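Local coordinates for protein fructosyl amine:oxygen oxidoreductase (Neosartorya fumigata, PDB 4WCT) that uses bound FAD to oxidise fructosyl amines (Amadori products) with molecular oxygen, probably releasing the free amine, glucosone and hydrogen peroxide, at residues P322-A334 with F444-E457. Sequence-based numbering, arbitrary orientation. Where two conformers were deposited one is given.
Sequences PFAKHQIPLEAEA and FQQVGEDQWTKIGE
Trp452 lies between Lys325 and Pro329, which lie over opposite faces of its indole. On one face the lysine's methylenes make the contact, CD standing 3.6 Å from the centroid of the six-membered ring; NZ reaches over the five-membered ring, 4.9 Å from its centroid, as a cation-pi partner. On the other, Pro329 CG makes a CH-pi contact; proline suits this place because its ring presents C-H groups, some polarised by the ring nitrogen, to the electron-rich indole. Phe323 turns its edge to the face of Phe444, with planes at 69°, and Phe323 CZ also meets Trp452 CH2.

Hydrogen bonding centres on Gln327, whose amide works like a peptide group. Its chain bends at chi2 (-61°), bringing Gln327 OE1 to two donors: Thr453 OG1 at 2.7 Å, on a lone pair, and Ile455 N, tilted from the carbonyl plane. Gln327 NE2 returns a bond to Ile455 O at 3.0 Å, and a water links Gln327 NE2 to Glu457 OE2. Thr453 OG1 donates to Gln327 and accepts from Ile328 N, a double role that suits a hydroxyl.

Between backbones, Thr453 N bonds Ile328 O at 2.8 Å, and Leu330 N, just after the N-cap residue Pro329, bonds Gln451 O.

Polar bonds thus fix the register while the indole, held between Lys325 and Pro329, and the Phe323-Phe444 pair pack alongside, fastening the C-terminal tail to the loop that leads into helix 330-343.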
loop_
_atom_site.group_PDB
_atom_site.type_symbol
_atom_site.label_atom_id
_atom_site.label_comp_id
_atom_site.label_asym_id
_atom_site.label_seq_id
_atom_site.Cartn_x
_atom_site.Cartn_y
_atom_site.Cartn_z
ATOM N N PRO A 322 -13.234 -7.411 -1.909
ATOM C CA PRO A 322 -13.358 -5.998 -1.536
ATOM C C PRO A 322 -14.685 -5.384 -1.875
ATOM O O PRO A 322 -15.338 -5.782 -2.846
ATOM C CB PRO A 322 -12.249 -5.309 -2.347
ATOM C CG PRO A 322 -11.280 -6.399 -2.682
ATOM C CD PRO A 322 -12.108 -7.654 -2.822
ATOM N N PHE A 323 -15.016 -4.329 -1.140
ATOM C CA PHE A 323 -16.049 -3.382 -1.490
ATOM C C PHE A 323 -15.617 -1.996 -1.010
ATOM O O PHE A 323 -14.837 -1.877 -0.058
ATOM C CB PHE A 323 -17.377 -3.756 -0.839
ATOM C CG PHE A 323 -17.350 -3.732 0.659
ATOM C CD1 PHE A 323 -16.947 -4.832 1.390
ATOM C CD2 PHE A 323 -17.737 -2.617 1.338
ATOM C CE1 PHE A 323 -17.003 -4.818 2.778
ATOM C CE2 PHE A 323 -17.757 -2.574 2.716
ATOM C CZ PHE A 323 -17.325 -3.664 3.444
ATOM N N ALA A 324 -16.155 -0.957 -1.628
ATOM C CA ALA A 324 -15.744 0.420 -1.265
ATOM C C ALA A 324 -16.683 1.019 -0.237
ATOM O O ALA A 324 -17.905 0.761 -0.262
ATOM C CB ALA A 324 -15.728 1.275 -2.526
ATOM N N LYS A 325 -16.133 1.795 0.710
ATOM C CA LYS A 325 -16.960 2.526 1.659
ATOM C C LYS A 325 -16.189 3.685 2.265
ATOM O O LYS A 325 -15.053 3.493 2.748
ATOM C CB LYS A 325 -17.458 1.607 2.779
ATOM C CG LYS A 325 -18.625 2.169 3.557
ATOM C CD LYS A 325 -19.409 1.071 4.251
ATOM C CE LYS A 325 -20.496 1.640 5.131
ATOM N NZ LYS A 325 -21.758 1.900 4.409
ATOM N N HIS A 326 -16.807 4.873 2.208
ATOM C CA HIS A 326 -16.307 6.074 2.852
ATOM C C HIS A 326 -16.850 6.256 4.270
ATOM O O HIS A 326 -17.430 7.288 4.608
ATOM C CB HIS A 326 -16.598 7.288 2.002
ATOM C CG HIS A 326 -15.688 7.400 0.824
ATOM N ND1 HIS A 326 -15.566 8.571 0.103
ATOM C CD2 HIS A 326 -14.668 6.604 0.422
ATOM C CE1 HIS A 326 -14.586 8.432 -0.779
ATOM N NE2 HIS A 326 -14.082 7.217 -0.655
ATOM N N GLN A 327 -16.804 5.163 5.012
ATOM C CA GLN A 327 -16.966 5.161 6.476
ATOM C C GLN A 327 -16.023 4.090 7.006
ATOM O O GLN A 327 -15.481 3.312 6.231
ATOM C CB GLN A 327 -18.414 4.781 6.876
ATOM C CG GLN A 327 -19.552 5.663 6.346
ATOM C CD GLN A 327 -19.521 7.113 6.771
ATOM O OE1 GLN A 327 -18.814 7.515 7.697
ATOM N NE2 GLN A 327 -20.349 7.927 6.091
ATOM N N ILE A 328 -15.870 4.004 8.330
ATOM C CA ILE A 328 -15.142 2.907 8.952
ATOM C C ILE A 328 -15.974 2.320 10.080
ATOM O O ILE A 328 -16.933 2.978 10.548
ATOM C CB ILE A 328 -13.742 3.321 9.504
ATOM C CG1 ILE A 328 -13.868 4.385 10.599
ATOM C CG2 ILE A 328 -12.835 3.738 8.332
ATOM C CD1 ILE A 328 -12.533 4.830 11.169
ATOM N N PRO A 329 -15.677 1.073 10.457
ATOM C CA PRO A 329 -16.437 0.567 11.589
ATOM C C PRO A 329 -16.266 1.437 12.828
ATOM O O PRO A 329 -15.189 1.972 13.094
ATOM C CB PRO A 329 -15.881 -0.849 11.791
ATOM C CG PRO A 329 -15.402 -1.245 10.428
ATOM C CD PRO A 329 -14.802 0.028 9.885
ATOM N N LEU A 330 -17.322 1.524 13.620
ATOM C CA LEU A 330 -17.268 2.294 14.864
ATOM C C LEU A 330 -16.124 1.810 15.750
ATOM O O LEU A 330 -15.558 2.602 16.527
ATOM C CB LEU A 330 -18.600 2.205 15.587
ATOM C CG LEU A 330 -19.761 2.941 14.895
ATOM C CD1 LEU A 330 -21.070 2.618 15.588
ATOM C CD2 LEU A 330 -19.532 4.440 14.861
ATOM N N GLU A 331 -15.883 0.498 15.769
ATOM C CA GLU A 331 -14.788 -0.032 16.597
ATOM C C GLU A 331 -13.405 0.476 16.114
ATOM O O GLU A 331 -12.485 0.615 16.922
ATOM C CB GLU A 331 -14.830 -1.576 16.686
ATOM C CG GLU A 331 -14.426 -2.226 15.376
ATOM C CD GLU A 331 -15.252 -3.400 14.919
ATOM O OE1 GLU A 331 -15.667 -4.264 15.745
ATOM O OE2 GLU A 331 -15.213 -3.638 13.702
ATOM N N ALA A 332 -13.305 0.834 14.838
ATOM C CA ALA A 332 -12.036 1.333 14.301
ATOM C C ALA A 332 -11.890 2.813 14.675
ATOM O O ALA A 332 -10.809 3.239 15.115
ATOM C CB ALA A 332 -11.959 1.155 12.799
ATOM N N GLU A 333 -12.978 3.578 14.590
ATOM C CA GLU A 333 -12.976 4.932 15.123
ATOM C C GLU A 333 -12.551 4.962 16.592
ATOM O O GLU A 333 -11.693 5.769 16.995
ATOM C CB GLU A 333 -14.340 5.595 14.963
ATOM C CG GLU A 333 -14.414 6.947 15.679
ATOM C CD GLU A 333 -15.795 7.566 15.691
ATOM O OE1 GLU A 333 -16.811 6.851 15.472
ATOM O OE2 GLU A 333 -15.881 8.758 16.048
ATOM N N ALA A 334 -13.056 4.015 17.392
ATOM C CA ALA A 334 -12.718 3.990 18.811
ATOM C C ALA A 334 -11.227 3.703 19.030
ATOM O O ALA A 334 -10.617 4.294 19.922
ATOM C CB ALA A 334 -13.592 2.989 19.559
ATOM N N PHE A 444 -15.768 -8.373 7.654
ATOM C CA PHE A 444 -16.815 -7.370 7.434
ATOM C C PHE A 444 -18.221 -7.970 7.421
ATOM O O PHE A 444 -19.210 -7.282 7.695
ATOM C CB PHE A 444 -16.570 -6.607 6.122
ATOM C CG PHE A 444 -15.497 -5.541 6.217
ATOM C CD1 PHE A 444 -15.556 -4.556 7.175
ATOM C CD2 PHE A 444 -14.473 -5.489 5.291
ATOM C CE1 PHE A 444 -14.635 -3.534 7.191
ATOM C CE2 PHE A 444 -13.546 -4.477 5.305
ATOM C CZ PHE A 444 -13.598 -3.522 6.283
ATOM N N GLN A 445 -18.315 -9.256 7.131
ATOM C CA GLN A 445 -19.621 -9.928 7.145
ATOM C C GLN A 445 -20.177 -10.002 8.565
ATOM O O GLN A 445 -21.359 -10.287 8.729
ATOM C CB GLN A 445 -19.521 -11.318 6.543
ATOM C CG GLN A 445 -19.237 -11.311 5.046
ATOM C CD GLN A 445 -20.407 -10.806 4.226
ATOM O OE1 GLN A 445 -21.533 -11.302 4.364
ATOM N NE2 GLN A 445 -20.189 -9.722 3.482
ATOM N N GLN A 446 -19.321 -9.796 9.567
ATOM C CA GLN A 446 -19.755 -9.763 10.969
ATOM C C GLN A 446 -19.859 -8.355 11.530
ATOM O O GLN A 446 -20.109 -8.176 12.723
ATOM C CB GLN A 446 -18.805 -10.605 11.815
ATOM C CG GLN A 446 -18.812 -12.071 11.420
ATOM C CD GLN A 446 -17.822 -12.922 12.200
ATOM O OE1 GLN A 446 -16.700 -12.505 12.484
ATOM N NE2 GLN A 446 -18.218 -14.157 12.491
ATOM N N VAL A 447 -19.780 -7.350 10.656
ATOM C CA VAL A 447 -19.939 -5.953 11.067
ATOM C C VAL A 447 -21.350 -5.550 10.722
ATOM O O VAL A 447 -21.753 -5.620 9.586
ATOM C CB VAL A 447 -18.898 -5.003 10.401
ATOM C CG1 VAL A 447 -19.107 -3.569 10.848
ATOM C CG2 VAL A 447 -17.477 -5.438 10.750
ATOM N N GLY A 448 -22.110 -5.121 11.734
ATOM C CA GLY A 448 -23.499 -4.746 11.517
ATOM C C GLY A 448 -23.641 -3.576 10.566
ATOM O O GLY A 448 -22.823 -2.662 10.570
ATOM N N GLU A 449 -24.785 -3.487 9.909
ATOM C CA GLU A 449 -25.072 -2.356 9.049
ATOM C C GLU A 449 -25.069 -1.032 9.800
ATOM O O GLU A 449 -24.733 0.000 9.229
ATOM C CB GLU A 449 -26.425 -2.544 8.335
ATOM C CG GLU A 449 -26.344 -3.473 7.136
ATOM C CD GLU A 449 -27.668 -4.144 6.810
ATOM O OE1 GLU A 449 -28.560 -3.459 6.263
ATOM O OE2 GLU A 449 -27.804 -5.362 7.068
ATOM N N ASP A 450 -25.423 -1.060 11.083
ATOM C CA ASP A 450 -25.521 0.146 11.871
ATOM C C ASP A 450 -24.271 0.391 12.712
ATOM O O ASP A 450 -24.244 1.274 13.562
ATOM C CB ASP A 450 -26.743 0.091 12.795
ATOM C CG ASP A 450 -26.691 -1.068 13.757
ATOM O OD1 ASP A 450 -25.760 -1.903 13.679
ATOM O OD2 ASP A 450 -27.686 -1.250 14.470
ATOM N N GLN A 451 -23.192 -0.316 12.386
ATOM C CA GLN A 451 -21.971 -0.349 13.172
ATOM C C GLN A 451 -20.855 0.468 12.490
ATOM O O GLN A 451 -19.684 0.218 12.754
ATOM C CB GLN A 451 -21.517 -1.809 13.296
ATOM C CG GLN A 451 -20.235 -2.058 14.085
ATOM C CD GLN A 451 -20.353 -1.660 15.528
ATOM O OE1 GLN A 451 -21.462 -1.464 16.042
ATOM N NE2 GLN A 451 -19.202 -1.486 16.195
ATOM N N TRP A 452 -21.217 1.405 11.618
ATOM C CA TRP A 452 -20.232 2.211 10.879
ATOM C C TRP A 452 -20.337 3.677 11.304
ATOM O O TRP A 452 -21.385 4.131 11.781
ATOM C CB TRP A 452 -20.491 2.084 9.379
ATOM C CG TRP A 452 -20.252 0.747 8.843
ATOM C CD1 TRP A 452 -21.098 -0.327 8.897
ATOM C CD2 TRP A 452 -19.091 0.306 8.140
ATOM N NE1 TRP A 452 -20.555 -1.389 8.229
ATOM C CE2 TRP A 452 -19.322 -1.032 7.750
ATOM C CE3 TRP A 452 -17.929 0.939 7.684
ATOM C CZ2 TRP A 452 -18.411 -1.748 6.973
ATOM C CZ3 TRP A 452 -17.049 0.233 6.920
ATOM C CH2 TRP A 452 -17.280 -1.095 6.566
ATOM N N THR A 453 -19.268 4.445 11.076
ATOM C CA THR A 453 -19.349 5.885 11.176
ATOM C C THR A 453 -20.424 6.412 10.214
ATOM O O THR A 453 -20.827 5.728 9.250
ATOM C CB THR A 453 -17.982 6.564 10.899
ATOM O OG1 THR A 453 -17.478 6.159 9.618
ATOM C CG2 THR A 453 -16.958 6.173 11.972
ATOM N N LYS A 454 -20.894 7.616 10.524
ATOM C CA LYS A 454 -22.004 8.249 9.814
ATOM C C LYS A 454 -21.615 9.668 9.441
ATOM O O LYS A 454 -22.443 10.577 9.405
ATOM C CB LYS A 454 -23.283 8.164 10.667
ATOM C CG LYS A 454 -23.756 6.719 10.795
ATOM C CD LYS A 454 -24.630 6.482 12.034
ATOM C CE LYS A 454 -24.917 4.982 12.222
ATOM N NZ LYS A 454 -23.877 4.274 13.049
ATOM N N ILE A 455 -20.398 9.790 8.923
ATOM C CA ILE A 455 -19.882 11.078 8.527
ATOM C C ILE A 455 -20.659 11.564 7.319
ATOM O O ILE A 455 -20.812 10.843 6.353
ATOM C CB ILE A 455 -18.371 11.004 8.192
ATOM C CG1 ILE A 455 -17.589 10.555 9.437
ATOM C CG2 ILE A 455 -17.857 12.370 7.735
ATOM C CD1 ILE A 455 -16.247 9.937 9.109
ATOM N N GLY A 456 -21.157 12.800 7.406
ATOM C CA GLY A 456 -21.897 13.405 6.295
ATOM C C GLY A 456 -23.335 12.890 6.137
ATOM O O GLY A 456 -24.012 13.249 5.182
ATOM N N GLU A 457 -23.792 12.007 7.027
ATOM C CA GLU A 457 -25.166 11.508 6.960
ATOM C C GLU A 457 -26.111 12.412 7.762
ATOM O O GLU A 457 -25.679 13.389 8.371
ATOM C CB GLU A 457 -25.259 10.093 7.517
ATOM C CG GLU A 457 -24.581 9.020 6.678
ATOM C CD GLU A 457 -24.806 7.638 7.257
ATOM O OE1 GLU A 457 -25.622 7.517 8.201
ATOM O OE2 GLU A 457 -24.148 6.683 6.800
HETATM O O HOH W 1 -23.862 0.347 6.688
HETATM O O HOH W 2 -22.683 6.873 4.652
#